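Local atomic coordinates of mitochondrial edited mRNA stability factor 1 (Trypanosoma brucei, PDB entry 6NL1), a protein that probably processes the 5' ends of mitochondrial mRNAs, as a nudix-family enzyme that binds RNA. Residues A[81-86]-A[100-105]; A[89-93]-A[174-178]; A[107-112]-A[166-170]; A[125-131]-A[185-190]. One frame throughout, in Å; residues are numbered along the deposited sequence.

Contact 1. Residues A[81-86]-A[100-105]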
loop_
_atom_site.group_PDB
_atom_site.type_symbol
_atom_site.label_atom_id
_atom_site.label_comp_id
_atom_site.label_asym_id
_atom_site.label_seq_id
_atom_site.Cartn_x
_atom_site.Cartn_y
_atom_site.Cartn_z
ATOM N N ILE A 81 5.896 9.650 21.965
ATOM C CA ILE A 81 4.538 10.030 21.632
ATOM C C ILE A 81 3.834 10.477 22.894
ATOM O O ILE A 81 3.772 9.739 23.876
ATOM C CB ILE A 81 3.770 8.854 20.981
ATOM C CG1 ILE A 81 4.264 8.643 19.552
ATOM C CG2 ILE A 81 2.253 9.103 21.002
ATOM C CD1 ILE A 81 3.906 7.293 18.971
ATOM N N GLN A 82 3.314 11.697 22.870
ATOM C CA GLN A 82 2.602 12.242 24.016
ATOM C C GLN A 82 1.094 12.091 23.823
ATOM O O GLN A 82 0.514 12.695 22.926
ATOM C CB GLN A 82 2.967 13.715 24.208
ATOM C CG GLN A 82 2.298 14.377 25.402
ATOM C CD GLN A 82 2.424 15.893 25.374
ATOM O OE1 GLN A 82 2.450 16.507 24.306
ATOM N NE2 GLN A 82 2.507 16.501 26.553
ATOM N N LEU A 83 0.455 11.286 24.660
ATOM C CA LEU A 83 -0.984 11.109 24.552
ATOM C C LEU A 83 -1.702 12.002 25.546
ATOM O O LEU A 83 -1.221 12.224 26.656
ATOM C CB LEU A 83 -1.378 9.648 24.776
ATOM C CG LEU A 83 -0.886 8.651 23.727
ATOM C CD1 LEU A 83 -1.461 7.265 24.016
ATOM C CD2 LEU A 83 -1.269 9.116 22.329
ATOM N N GLU A 84 -2.855 12.518 25.136
ATOM C CA GLU A 84 -3.681 13.335 26.011
ATOM C C GLU A 84 -5.020 12.643 26.209
ATOM O O GLU A 84 -5.725 12.347 25.236
ATOM C CB GLU A 84 -3.873 14.726 25.406
ATOM C CG GLU A 84 -2.547 15.454 25.164
ATOM C CD GLU A 84 -2.646 16.569 24.134
ATOM O OE1 GLU A 84 -2.298 16.325 22.956
ATOM O OE2 GLU A 84 -3.055 17.691 24.505
ATOM N N LYS A 85 -5.360 12.365 27.465
ATOM C CA LYS A 85 -6.619 11.702 27.762
ATOM C C LYS A 85 -7.775 12.664 27.541
ATOM O O LYS A 85 -7.696 13.834 27.898
ATOM C CB LYS A 85 -6.655 11.166 29.199
ATOM C CG LYS A 85 -7.807 10.195 29.426
ATOM C CD LYS A 85 -7.972 9.790 30.881
ATOM C CE LYS A 85 -9.090 8.756 31.012
ATOM N NZ LYS A 85 -9.741 8.739 32.357
ATOM N N LEU A 86 -8.844 12.163 26.934
ATOM C CA LEU A 86 -10.047 12.949 26.740
ATOM C C LEU A 86 -11.171 12.379 27.602
ATOM O O LEU A 86 -11.226 11.175 27.854
ATOM C CB LEU A 86 -10.454 12.957 25.261
ATOM C CG LEU A 86 -9.400 13.472 24.279
ATOM C CD1 LEU A 86 -9.907 13.390 22.862
ATOM C CD2 LEU A 86 -8.999 14.906 24.610
ATOM N N PHE A 100 -12.100 4.099 26.765
ATOM C CA PHE A 100 -11.232 5.255 27.000
ATOM C C PHE A 100 -10.794 5.902 25.690
ATOM O O PHE A 100 -10.603 5.215 24.685
ATOM C CB PHE A 100 -10.001 4.861 27.827
ATOM C CG PHE A 100 -10.338 4.371 29.199
ATOM C CD1 PHE A 100 -10.557 5.264 30.233
ATOM C CD2 PHE A 100 -10.473 3.015 29.447
ATOM C CE1 PHE A 100 -10.888 4.812 31.500
ATOM C CE2 PHE A 100 -10.804 2.556 30.707
ATOM C CZ PHE A 100 -11.010 3.455 31.737
ATOM N N VAL A 101 -10.633 7.220 25.712
ATOM C CA VAL A 101 -10.237 7.956 24.525
ATOM C C VAL A 101 -8.994 8.790 24.778
ATOM O O VAL A 101 -8.944 9.567 25.718
ATOM C CB VAL A 101 -11.350 8.913 24.054
ATOM C CG1 VAL A 101 -11.055 9.383 22.631
ATOM C CG2 VAL A 101 -12.707 8.223 24.136
ATOM N N TYR A 102 -7.993 8.628 23.924
ATOM C CA TYR A 102 -6.807 9.460 23.987
ATOM C C TYR A 102 -6.537 10.116 22.643
ATOM O O TYR A 102 -6.930 9.613 21.591
ATOM C CB TYR A 102 -5.585 8.641 24.395
ATOM C CG TYR A 102 -5.562 8.214 25.845
ATOM C CD1 TYR A 102 -6.390 7.194 26.306
ATOM C CD2 TYR A 102 -4.690 8.810 26.746
ATOM C CE1 TYR A 102 -6.357 6.790 27.625
ATOM C CE2 TYR A 102 -4.645 8.414 28.063
ATOM C CZ TYR A 102 -5.482 7.406 28.500
ATOM O OH TYR A 102 -5.439 7.017 29.815
ATOM N N LYS A 103 -5.825 11.230 22.692
ATOM C CA LYS A 103 -5.521 12.014 21.509
ATOM C C LYS A 103 -4.015 12.159 21.339
ATOM O O LYS A 103 -3.274 12.318 22.315
ATOM C CB LYS A 103 -6.155 13.394 21.661
ATOM C CG LYS A 103 -5.947 14.318 20.515
ATOM C CD LYS A 103 -6.599 15.661 20.802
ATOM C CE LYS A 103 -5.851 16.406 21.886
ATOM N NZ LYS A 103 -6.144 17.863 21.849
ATOM N N TRP A 104 -3.565 12.103 20.094
ATOM C CA TRP A 104 -2.171 12.345 19.769
ATOM C C TRP A 104 -2.140 13.418 18.689
ATOM O O TRP A 104 -2.614 13.183 17.576
ATOM C CB TRP A 104 -1.528 11.066 19.247
ATOM C CG TRP A 104 -0.107 11.227 18.795
ATOM C CD1 TRP A 104 0.819 12.110 19.280
ATOM C CD2 TRP A 104 0.552 10.484 17.761
ATOM N NE1 TRP A 104 2.009 11.956 18.620
ATOM C CE2 TRP A 104 1.877 10.964 17.682
ATOM C CE3 TRP A 104 0.150 9.457 16.898
ATOM C CZ2 TRP A 104 2.810 10.450 16.771
ATOM C CZ3 TRP A 104 1.076 8.947 15.992
ATOM C CH2 TRP A 104 2.392 9.444 15.938
ATOM N N GLN A 105 -1.601 14.592 19.028
ATOM C CA GLN A 105 -1.515 15.731 18.107
ATOM C C GLN A 105 -0.162 15.723 17.411
ATOM O O GLN A 105 0.864 15.937 18.045
ATOM C CB GLN A 105 -1.720 17.056 18.857
ATOM C CG GLN A 105 -1.764 18.291 17.940
ATOM C CD GLN A 105 -2.760 18.132 16.785
ATOM O OE1 GLN A 105 -2.442 18.391 15.617
ATOM N NE2 GLN A 105 -3.967 17.705 17.111
HETATM O O HOH W 1 -0.373 14.829 21.706
HETATM O O HOH W 2 3.715 13.730 20.662
HETATM O O HOH W 3 -11.411 8.643 28.324
#
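Glu-84 and Lys-103 pair through both of their backbone groups: Glu-84 N gives its hydrogen to Lys-103 O at 2.9 Å, and Lys-103 N returns one to Glu-84 O at 2.8 Å. Further along, Leu-86 N bonds to Val-101 O at 2.9 Å, the straightest of the three at 170°. Beyond that point a water receives from Val-101 N and donates to Leu-86 O. At the other end a second water accepts from Gln-105 N and donates to both Gln-82 O and Glu-84 OE1, tying the carboxylate to the backbone. A third water accepts from Gln-82 N and, weakly, from Trp-104 NE1. The charged ends of Glu-84 and Lys-103 stay short of a salt bridge, with OE2 4.1 Å from NZ. The extended chain of Lys-85 crosses the Tyr-102 ring, with CG over one face; the Tyr-102 hydroxyl is hydrogen-bonded to Glu-180. Ile-81 covers the indole of Trp-104: its CG2, anti to the backbone N, stands 3.6 Å from the centroid of the five-membered ring, almost on the normal. This is a beta-hairpin with a long connecting loop, its first strand forming one border of a four-stranded antiparallel sheet.

Contact 2. Residues A[89-93]-A[174-178]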
loop_
_atom_site.group_PDB
_atom_site.type_symbol
_atom_site.label_atom_id
_atom_site.label_comp_id
_atom_site.label_asym_id
_atom_site.label_seq_id
_atom_site.Cartn_x
_atom_site.Cartn_y
_atom_site.Cartn_z
ATOM N N PRO A 89 -15.387 11.290 23.551
ATOM C CA PRO A 89 -15.043 11.612 22.166
ATOM C C PRO A 89 -15.801 12.863 21.724
ATOM O O PRO A 89 -16.841 13.194 22.297
ATOM C CB PRO A 89 -15.558 10.399 21.372
ATOM C CG PRO A 89 -16.100 9.416 22.389
ATOM C CD PRO A 89 -16.332 10.168 23.654
ATOM N N PRO A 90 -15.283 13.567 20.717
ATOM C CA PRO A 90 -16.114 14.612 20.107
ATOM C C PRO A 90 -17.319 13.969 19.407
ATOM O O PRO A 90 -17.296 12.769 19.121
ATOM C CB PRO A 90 -15.164 15.260 19.095
ATOM C CG PRO A 90 -14.170 14.198 18.775
ATOM C CD PRO A 90 -13.977 13.430 20.056
ATOM N N ALA A 91 -18.353 14.752 19.132
ATOM C CA ALA A 91 -19.593 14.212 18.569
ATOM C C ALA A 91 -19.389 13.489 17.242
ATOM O O ALA A 91 -20.083 12.521 16.938
ATOM C CB ALA A 91 -20.635 15.317 18.414
ATOM N N ARG A 92 -18.437 13.957 16.451
ATOM C CA ARG A 92 -18.153 13.332 15.161
ATOM C C ARG A 92 -17.661 11.888 15.269
ATOM O O ARG A 92 -17.670 11.164 14.279
ATOM C CB ARG A 92 -17.142 14.157 14.375
ATOM C CG ARG A 92 -15.806 14.395 15.087
ATOM C CD ARG A 92 -14.976 15.337 14.232
ATOM N NE ARG A 92 -13.670 15.666 14.787
ATOM C CZ ARG A 92 -13.458 16.643 15.662
ATOM N NH1 ARG A 92 -14.479 17.362 16.122
ATOM N NH2 ARG A 92 -12.228 16.891 16.092
ATOM N N PHE A 93 -17.218 11.479 16.457
ATOM C CA PHE A 93 -16.837 10.084 16.694
ATOM C C PHE A 93 -17.796 9.396 17.653
ATOM O O PHE A 93 -17.388 8.531 18.424
ATOM C CB PHE A 93 -15.391 9.966 17.206
ATOM C CG PHE A 93 -14.378 10.475 16.236
ATOM C CD1 PHE A 93 -13.517 11.501 16.586
ATOM C CD2 PHE A 93 -14.317 9.961 14.948
ATOM C CE1 PHE A 93 -12.583 11.990 15.676
ATOM C CE2 PHE A 93 -13.402 10.453 14.029
ATOM C CZ PHE A 93 -12.531 11.467 14.395
ATOM N N VAL A 174 -4.674 12.287 15.934
ATOM C CA VAL A 174 -4.941 10.856 16.002
ATOM C C VAL A 174 -5.711 10.538 17.274
ATOM O O VAL A 174 -5.320 10.961 18.357
ATOM C CB VAL A 174 -3.626 10.049 15.992
ATOM C CG1 VAL A 174 -3.900 8.555 16.132
ATOM C CG2 VAL A 174 -2.821 10.355 14.734
ATOM N N TYR A 175 -6.812 9.804 17.145
ATOM C CA TYR A 175 -7.572 9.374 18.313
ATOM C C TYR A 175 -7.426 7.875 18.538
ATOM O O TYR A 175 -7.430 7.095 17.587
ATOM C CB TYR A 175 -9.051 9.707 18.162
ATOM C CG TYR A 175 -9.358 11.176 18.042
ATOM C CD1 TYR A 175 -9.773 11.913 19.146
ATOM C CD2 TYR A 175 -9.242 11.825 16.822
ATOM C CE1 TYR A 175 -10.058 13.250 19.029
ATOM C CE2 TYR A 175 -9.526 13.154 16.699
ATOM C CZ TYR A 175 -9.928 13.866 17.794
ATOM O OH TYR A 175 -10.207 15.202 17.648
ATOM N N LEU A 176 -7.306 7.481 19.803
ATOM C CA LEU A 176 -7.234 6.075 20.169
ATOM C C LEU A 176 -8.405 5.741 21.083
ATOM O O LEU A 176 -8.653 6.444 22.067
ATOM C CB LEU A 176 -5.919 5.755 20.888
ATOM C CG LEU A 176 -4.561 6.213 20.322
ATOM C CD1 LEU A 176 -3.445 5.668 21.197
ATOM C CD2 LEU A 176 -4.351 5.772 18.902
ATOM N N PHE A 177 -9.124 4.674 20.741
ATOM C CA PHE A 177 -10.240 4.174 21.543
ATOM C C PHE A 177 -9.948 2.745 21.978
ATOM O O PHE A 177 -9.730 1.863 21.144
ATOM C CB PHE A 177 -11.534 4.163 20.722
ATOM C CG PHE A 177 -11.871 5.478 20.099
ATOM C CD1 PHE A 177 -12.706 6.368 20.747
ATOM C CD2 PHE A 177 -11.344 5.826 18.860
ATOM C CE1 PHE A 177 -13.022 7.587 20.169
ATOM C CE2 PHE A 177 -11.652 7.038 18.276
ATOM C CZ PHE A 177 -12.494 7.923 18.931
ATOM N N GLY A 178 -9.944 2.509 23.281
ATOM C CA GLY A 178 -9.747 1.164 23.780
ATOM C C GLY A 178 -9.706 1.132 25.285
ATOM O O GLY A 178 -10.084 2.108 25.930
#
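Pro-89, Pro-90 and Phe-93 meet the strand residues Tyr-175 and Phe-177 through side chains, with the backbones well apart: the closest CA atoms, of Pro-89 and Tyr-175, are 8.7 Å from each other. Residues 89-93 curl through a short 3-10 turn, in which Phe-93 N bonds back to Pro-90 O at 3.0 Å, whereas 174-178 run extended. Because Tyr-175 and Phe-177 are two apart on the strand, both rings leave it on the side of the turn. Phe-93 packs against both of them. Its CE1 lies 3.4 Å above the face of the Tyr-175 ring, shifted toward the rim, with the two planes inclined at 57°. Phe-93 CB also touches Phe-177 CZ at 3.9 Å. Pro-89 comes to Phe-177 at the ring edge, CB in plane and 4.0 Å from CE1, while Pro-90 brings CD against Tyr-175 CE1. Arg-92, with chi1 at 57°, brings its guanidinium beside Pro-90, whose CG lies over the centre of one face, and Arg-92 NH2 ends 3.1 Å from Tyr-175 OH. That NH2 forms a salt bridge with Glu-136, whose OE2 is also hydrogen-bonded to the tyrosine hydroxyl. Proline and aromatic carbon thus hold the turn against the sheet, and the shared carboxylate of Glu-136 supplies the polar border, probably balancing the arginine charge and fixing the direction of the phenol.

Contact 3. Residues A[107-112]-A[166-170]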
loop_
_atom_site.group_PDB
_atom_site.type_symbol
_atom_site.label_atom_id
_atom_site.label_comp_id
_atom_site.label_asym_id
_atom_site.label_seq_id
_atom_site.Cartn_x
_atom_site.Cartn_y
_atom_site.Cartn_z
ATOM N N LYS A 107 2.044 15.174 13.180
ATOM C CA LYS A 107 2.139 15.499 11.755
ATOM C C LYS A 107 1.983 14.242 10.914
ATOM O O LYS A 107 2.259 13.143 11.384
ATOM C CB LYS A 107 3.513 16.110 11.446
ATOM C CG LYS A 107 3.889 17.297 12.313
ATOM C CD LYS A 107 3.146 18.546 11.890
ATOM C CE LYS A 107 3.741 19.785 12.553
ATOM N NZ LYS A 107 3.006 21.018 12.130
ATOM N N ALA A 108 1.582 14.404 9.656
ATOM C CA ALA A 108 1.364 13.254 8.785
ATOM C C ALA A 108 2.631 12.412 8.618
ATOM O O ALA A 108 2.561 11.202 8.393
ATOM C CB ALA A 108 0.818 13.698 7.433
ATOM N N ALA A 109 3.787 13.053 8.735
ATOM C CA ALA A 109 5.056 12.344 8.622
ATOM C C ALA A 109 5.099 11.172 9.605
ATOM O O ALA A 109 5.613 10.108 9.284
ATOM C CB ALA A 109 6.224 13.298 8.867
ATOM N N LEU A 110 4.535 11.365 10.794
ATOM C CA LEU A 110 4.500 10.304 11.799
ATOM C C LEU A 110 3.182 9.521 11.775
ATOM O O LEU A 110 3.178 8.298 11.868
ATOM C CB LEU A 110 4.768 10.884 13.197
ATOM C CG LEU A 110 6.106 11.635 13.334
ATOM C CD1 LEU A 110 6.356 12.101 14.759
ATOM C CD2 LEU A 110 7.265 10.767 12.851
ATOM N N ALA A 111 2.066 10.228 11.634
ATOM C CA ALA A 111 0.752 9.592 11.710
ATOM C C ALA A 111 0.575 8.514 10.648
ATOM O O ALA A 111 -0.068 7.492 10.893
ATOM C CB ALA A 111 -0.361 10.626 11.605
ATOM N N ARG A 112 1.154 8.722 9.468
ATOM C CA ARG A 112 0.998 7.728 8.420
ATOM C C ARG A 112 1.636 6.389 8.808
ATOM O O ARG A 112 1.297 5.357 8.242
ATOM C CB ARG A 112 1.565 8.227 7.100
ATOM C CG ARG A 112 3.074 8.172 7.023
ATOM C CD ARG A 112 3.514 8.500 5.615
ATOM N NE ARG A 112 3.005 9.803 5.228
ATOM C CZ ARG A 112 3.763 10.885 5.098
ATOM N NH1 ARG A 112 5.074 10.799 5.298
ATOM N NH2 ARG A 112 3.206 12.045 4.755
ATOM N N THR A 166 4.569 20.581 2.272
ATOM C CA THR A 166 4.596 19.175 1.865
ATOM C C THR A 166 3.620 18.348 2.702
ATOM O O THR A 166 3.208 18.767 3.785
ATOM C CB THR A 166 6.003 18.540 2.051
ATOM O OG1 THR A 166 6.250 18.340 3.446
ATOM C CG2 THR A 166 7.114 19.418 1.463
ATOM N N ALA A 167 3.272 17.163 2.206
ATOM C CA ALA A 167 2.438 16.223 2.956
ATOM C C ALA A 167 2.972 15.987 4.370
ATOM O O ALA A 167 2.202 15.883 5.331
ATOM C CB ALA A 167 2.340 14.904 2.219
ATOM N N ASP A 168 4.290 15.880 4.496
ATOM C CA ASP A 168 4.904 15.651 5.805
ATOM C C ASP A 168 4.496 16.686 6.847
ATOM O O ASP A 168 4.409 16.369 8.035
ATOM C CB ASP A 168 6.434 15.579 5.697
ATOM C CG ASP A 168 6.918 14.219 5.210
ATOM O OD1 ASP A 168 6.089 13.289 5.134
ATOM O OD2 ASP A 168 8.121 14.081 4.912
ATOM N N ASP A 169 4.230 17.913 6.401
ATOM C CA ASP A 169 3.948 19.014 7.327
ATOM C C ASP A 169 2.497 19.059 7.802
ATOM O O ASP A 169 2.167 19.779 8.750
ATOM C CB ASP A 169 4.316 20.362 6.691
ATOM C CG ASP A 169 5.767 20.416 6.243
ATOM O OD1 ASP A 169 6.011 20.596 5.029
ATOM O OD2 ASP A 169 6.659 20.271 7.107
ATOM N N VAL A 170 1.623 18.316 7.135
ATOM C CA VAL A 170 0.203 18.352 7.486
ATOM C C VAL A 170 -0.043 17.990 8.955
ATOM O O VAL A 170 0.410 16.949 9.438
ATOM C CB VAL A 170 -0.628 17.466 6.536
ATOM C CG1 VAL A 170 -2.084 17.416 6.984
ATOM C CG2 VAL A 170 -0.505 18.011 5.088
HETATM O O HOH W 4 3.674 21.927 9.900
#
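Arg-112 and Asp-168 make the tight end of this contact, where the arginine bends back beside its own short helix. Arg-112 NH1 donates to Asp-168 OD1 at 2.7 Å, with an angle of 159° at the hydrogen, and the oxygen lies close to the guanidinium plane. NH2 adds a weak second bond to the same OD1, so one carboxylate oxygen takes both. The turn at chi3 (57°) folds the guanidinium over the Ala-108 carbonyl, whose O stands 3.4 Å above its centre. NH2 also bonds to Tyr-285 O, which gives the group a further hold on the nudix-domain side. Small residues let the backbones close in: Ala-108 CB packs 3.3 Å from Ala-167 O, and Ala-108 N donates to Val-170 O at 2.8 Å. Ala-109 N reaches Asp-168 O only weakly, at 3.4 Å. Lys-107, by contrast, is on the solvent side. Its CD passes 3.5 Å from Asp-169 O, and its amine forms a salt bridge with Asp-171 while a water links it to Asp-169 O. Thr-166 OG1 donates to Asp-169 OD1 from above the carboxylate plane, bracing the 3-10 turn from within. Val-170 O thus takes the first helical N-H firmly and Asp-168 O the next one weakly, while an ion pair with a buried arginine, whose charges probably stabilise each other, ties Arg-112 to the 166-170 turn.

Contact 4. Residues A[125-131]-A[185-190]. With SO4 (sulfate ion), chain C.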
loop_
_atom_site.group_PDB
_atom_site.type_symbol
_atom_site.label_atom_id
_atom_site.label_comp_id
_atom_site.label_asym_id
_atom_site.label_seq_id
_atom_site.Cartn_x
_atom_site.Cartn_y
_atom_site.Cartn_z
ATOM N N LEU A 125 -2.447 -2.755 14.577
ATOM C CA LEU A 125 -2.504 -2.258 15.949
ATOM C C LEU A 125 -3.768 -2.745 16.656
ATOM O O LEU A 125 -3.730 -3.106 17.832
ATOM C CB LEU A 125 -2.423 -0.722 15.963
ATOM C CG LEU A 125 -1.021 -0.188 15.598
ATOM C CD1 LEU A 125 -1.031 1.286 15.213
ATOM C CD2 LEU A 125 -0.055 -0.421 16.738
ATOM N N LYS A 126 -4.882 -2.761 15.932
ATOM C CA LYS A 126 -6.126 -3.257 16.505
ATOM C C LYS A 126 -6.019 -4.751 16.800
ATOM O O LYS A 126 -6.454 -5.222 17.851
ATOM C CB LYS A 126 -7.323 -2.993 15.588
ATOM C CG LYS A 126 -8.615 -3.540 16.182
ATOM C CD LYS A 126 -9.821 -3.198 15.344
ATOM C CE LYS A 126 -10.264 -1.767 15.564
ATOM N NZ LYS A 126 -11.447 -1.430 14.720
ATOM N N TYR A 127 -5.435 -5.485 15.861
ATOM C CA TYR A 127 -5.258 -6.917 16.013
ATOM C C TYR A 127 -4.418 -7.219 17.255
ATOM O O TYR A 127 -4.703 -8.148 18.002
ATOM C CB TYR A 127 -4.581 -7.503 14.763
ATOM C CG TYR A 127 -4.057 -8.910 14.972
ATOM C CD1 TYR A 127 -4.934 -9.985 15.109
ATOM C CD2 TYR A 127 -2.690 -9.164 15.055
ATOM C CE1 TYR A 127 -4.466 -11.287 15.318
ATOM C CE2 TYR A 127 -2.209 -10.460 15.252
ATOM C CZ TYR A 127 -3.110 -11.517 15.386
ATOM O OH TYR A 127 -2.662 -12.803 15.593
ATOM N N ARG A 128 -3.380 -6.424 17.474
ATOM C CA ARG A 128 -2.467 -6.675 18.580
ATOM C C ARG A 128 -2.991 -6.212 19.938
ATOM O O ARG A 128 -2.665 -6.817 20.949
ATOM C CB ARG A 128 -1.115 -6.014 18.319
ATOM C CG ARG A 128 -0.254 -6.678 17.244
ATOM C CD ARG A 128 0.951 -5.788 16.991
ATOM N NE ARG A 128 1.981 -6.384 16.144
ATOM C CZ ARG A 128 3.016 -7.074 16.612
ATOM N NH1 ARG A 128 3.142 -7.290 17.921
ATOM N NH2 ARG A 128 3.918 -7.560 15.770
ATOM N N THR A 129 -3.795 -5.150 19.968
ATOM C CA THR A 129 -4.150 -4.532 21.241
ATOM C C THR A 129 -5.651 -4.308 21.442
ATOM O O THR A 129 -6.089 -4.001 22.550
ATOM C CB THR A 129 -3.449 -3.145 21.409
ATOM O OG1 THR A 129 -4.001 -2.209 20.467
ATOM C CG2 THR A 129 -1.937 -3.256 21.196
ATOM N N GLY A 130 -6.438 -4.420 20.377
ATOM C CA GLY A 130 -7.858 -4.106 20.462
ATOM C C GLY A 130 -8.182 -2.628 20.293
ATOM O O GLY A 130 -9.351 -2.245 20.195
ATOM N N VAL A 131 -7.153 -1.791 20.250
ATOM C CA VAL A 131 -7.358 -0.345 20.144
ATOM C C VAL A 131 -7.767 0.094 18.741
ATOM O O VAL A 131 -7.178 -0.318 17.741
ATOM C CB VAL A 131 -6.089 0.432 20.574
ATOM C CG1 VAL A 131 -6.190 1.926 20.186
ATOM C CG2 VAL A 131 -5.862 0.251 22.074
ATOM N N ASN A 185 -0.475 -0.496 25.662
ATOM C CA ASN A 185 0.285 -1.366 24.766
ATOM C C ASN A 185 0.398 -0.792 23.361
ATOM O O ASN A 185 1.462 -0.827 22.740
ATOM C CB ASN A 185 -0.323 -2.777 24.739
ATOM C CG ASN A 185 -0.114 -3.528 26.062
ATOM O OD1 ASN A 185 0.898 -3.347 26.732
ATOM N ND2 ASN A 185 -1.078 -4.357 26.439
ATOM N N CYS A 186 -0.708 -0.242 22.875
ATOM C CA CYS A 186 -0.750 0.349 21.550
ATOM C C CYS A 186 0.220 1.538 21.465
ATOM O O CYS A 186 0.958 1.682 20.496
ATOM C CB CYS A 186 -2.182 0.780 21.229
ATOM S SG CYS A 186 -2.393 1.425 19.582
ATOM N N HIS A 187 0.215 2.376 22.494
ATOM C CA HIS A 187 1.176 3.478 22.607
ATOM C C HIS A 187 2.628 3.005 22.430
ATOM O O HIS A 187 3.402 3.617 21.704
ATOM C CB HIS A 187 1.007 4.167 23.967
ATOM C CG HIS A 187 2.123 5.099 24.321
ATOM N ND1 HIS A 187 2.224 6.375 23.802
ATOM C CD2 HIS A 187 3.191 4.947 25.140
ATOM C CE1 HIS A 187 3.300 6.963 24.289
ATOM N NE2 HIS A 187 3.907 6.116 25.102
ATOM N N LYS A 188 2.985 1.906 23.091
ATOM C CA LYS A 188 4.331 1.343 22.981
ATOM C C LYS A 188 4.641 0.908 21.550
ATOM O O LYS A 188 5.739 1.138 21.041
ATOM C CB LYS A 188 4.494 0.154 23.935
ATOM C CG LYS A 188 5.371 0.433 25.138
ATOM C CD LYS A 188 5.082 1.817 25.711
ATOM C CE LYS A 188 6.198 2.277 26.642
ATOM N NZ LYS A 188 6.402 3.756 26.594
ATOM N N LEU A 189 3.667 0.273 20.906
ATOM C CA LEU A 189 3.834 -0.174 19.530
ATOM C C LEU A 189 3.988 0.995 18.555
ATOM O O LEU A 189 4.700 0.895 17.558
ATOM C CB LEU A 189 2.664 -1.072 19.114
ATOM C CG LEU A 189 2.622 -2.415 19.847
ATOM C CD1 LEU A 189 1.292 -3.119 19.618
ATOM C CD2 LEU A 189 3.786 -3.308 19.419
ATOM N N MET A 190 3.308 2.098 18.835
ATOM C CA MET A 190 3.355 3.252 17.949
ATOM C C MET A 190 4.732 3.907 18.020
ATOM O O MET A 190 5.282 4.326 16.997
ATOM C CB MET A 190 2.248 4.247 18.313
ATOM C CG MET A 190 0.844 3.699 18.031
ATOM S SD MET A 190 -0.462 4.623 18.855
ATOM C CE MET A 190 -0.307 6.225 18.062
HETATM S S SO4 C . -9.739 -1.716 11.447
HETATM O O1 SO4 C . -11.169 -1.616 11.737
HETATM O O2 SO4 C . -9.327 -3.112 11.564
HETATM O O3 SO4 C . -9.471 -1.246 10.087
HETATM O O4 SO4 C . -8.991 -0.894 12.400
#
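Thr-129 meets helix 180-193 with its methyl because chi1, at 68°, turns OG1 back between the backbone N and carbonyl carbon and leaves CG2 facing Leu-189. The methyl and Leu-189 CD1 approach tip to tip, 3.6 Å apart. Cys-186 has SG anti to its backbone N (chi1 -176°), which sends the sulfur to Val-131 CG1 at 3.9 Å. Leu-125 and Leu-189 run alongside each other, pointing opposite ways, CD2 of the former lying 3.7 Å from CB of the latter. Arg-128 lays its CD against Leu-189 CD1, while its NE is salt-bridged to Glu-124. No hydrogen bond crosses the interface. The threonine hydroxyl is used within its own segment: OG1 donates to Leu-125 O at 2.8 Å, reaching it from the face opposite to Thr-129 N, and accepts from Val-131 N at 3.2 Å, an ST turn. Gly-130, with positive phi, takes the chain out of the helix. Lys-126 points away from this packing and bonds a sulfate, probably from the crystallisation liquor, with NZ 3.0 Å from O1; NZ also hydrogen-bonds His-132, and Arg-119 binds the same ion. The axes of the two short helical segments pass 9.9 Å apart at 136°. Val-131 and Met-190 both rest on Leu-176 of strand 171-178, so helix 180-193 and the chain just past helix 120-129 meet the sheet at the same leucine, with Tyr-247 touching Arg-128 and Leu-189.

Contacts 1 and 2, centres about 10 Å apart, share one sheet: Trp-104 N lies 2.7 Å from Val-174 O, and Val-101 CG1 meets Phe-177 CE1 at 3.6 Å. Contact 4 lies on the face with Trp-104 and Leu-176, not that of Tyr-175 and Phe-177; there Met-190 CE touches Trp-104 CE3 at 3.5 Å and Leu-176 CB packs on Val-131 CG1. Contact 3 follows where strand 100-107 runs into helix 108-111, with Leu-110 CB 3.9 Å from Trp-104 CH2. It does not touch contact 4. Contact 3 comes near the GDP site observed for this protein: the Arg-112 side chain is about 4 Å from that of Val-288, a GDP-binding residue, although no nucleotide is bound here.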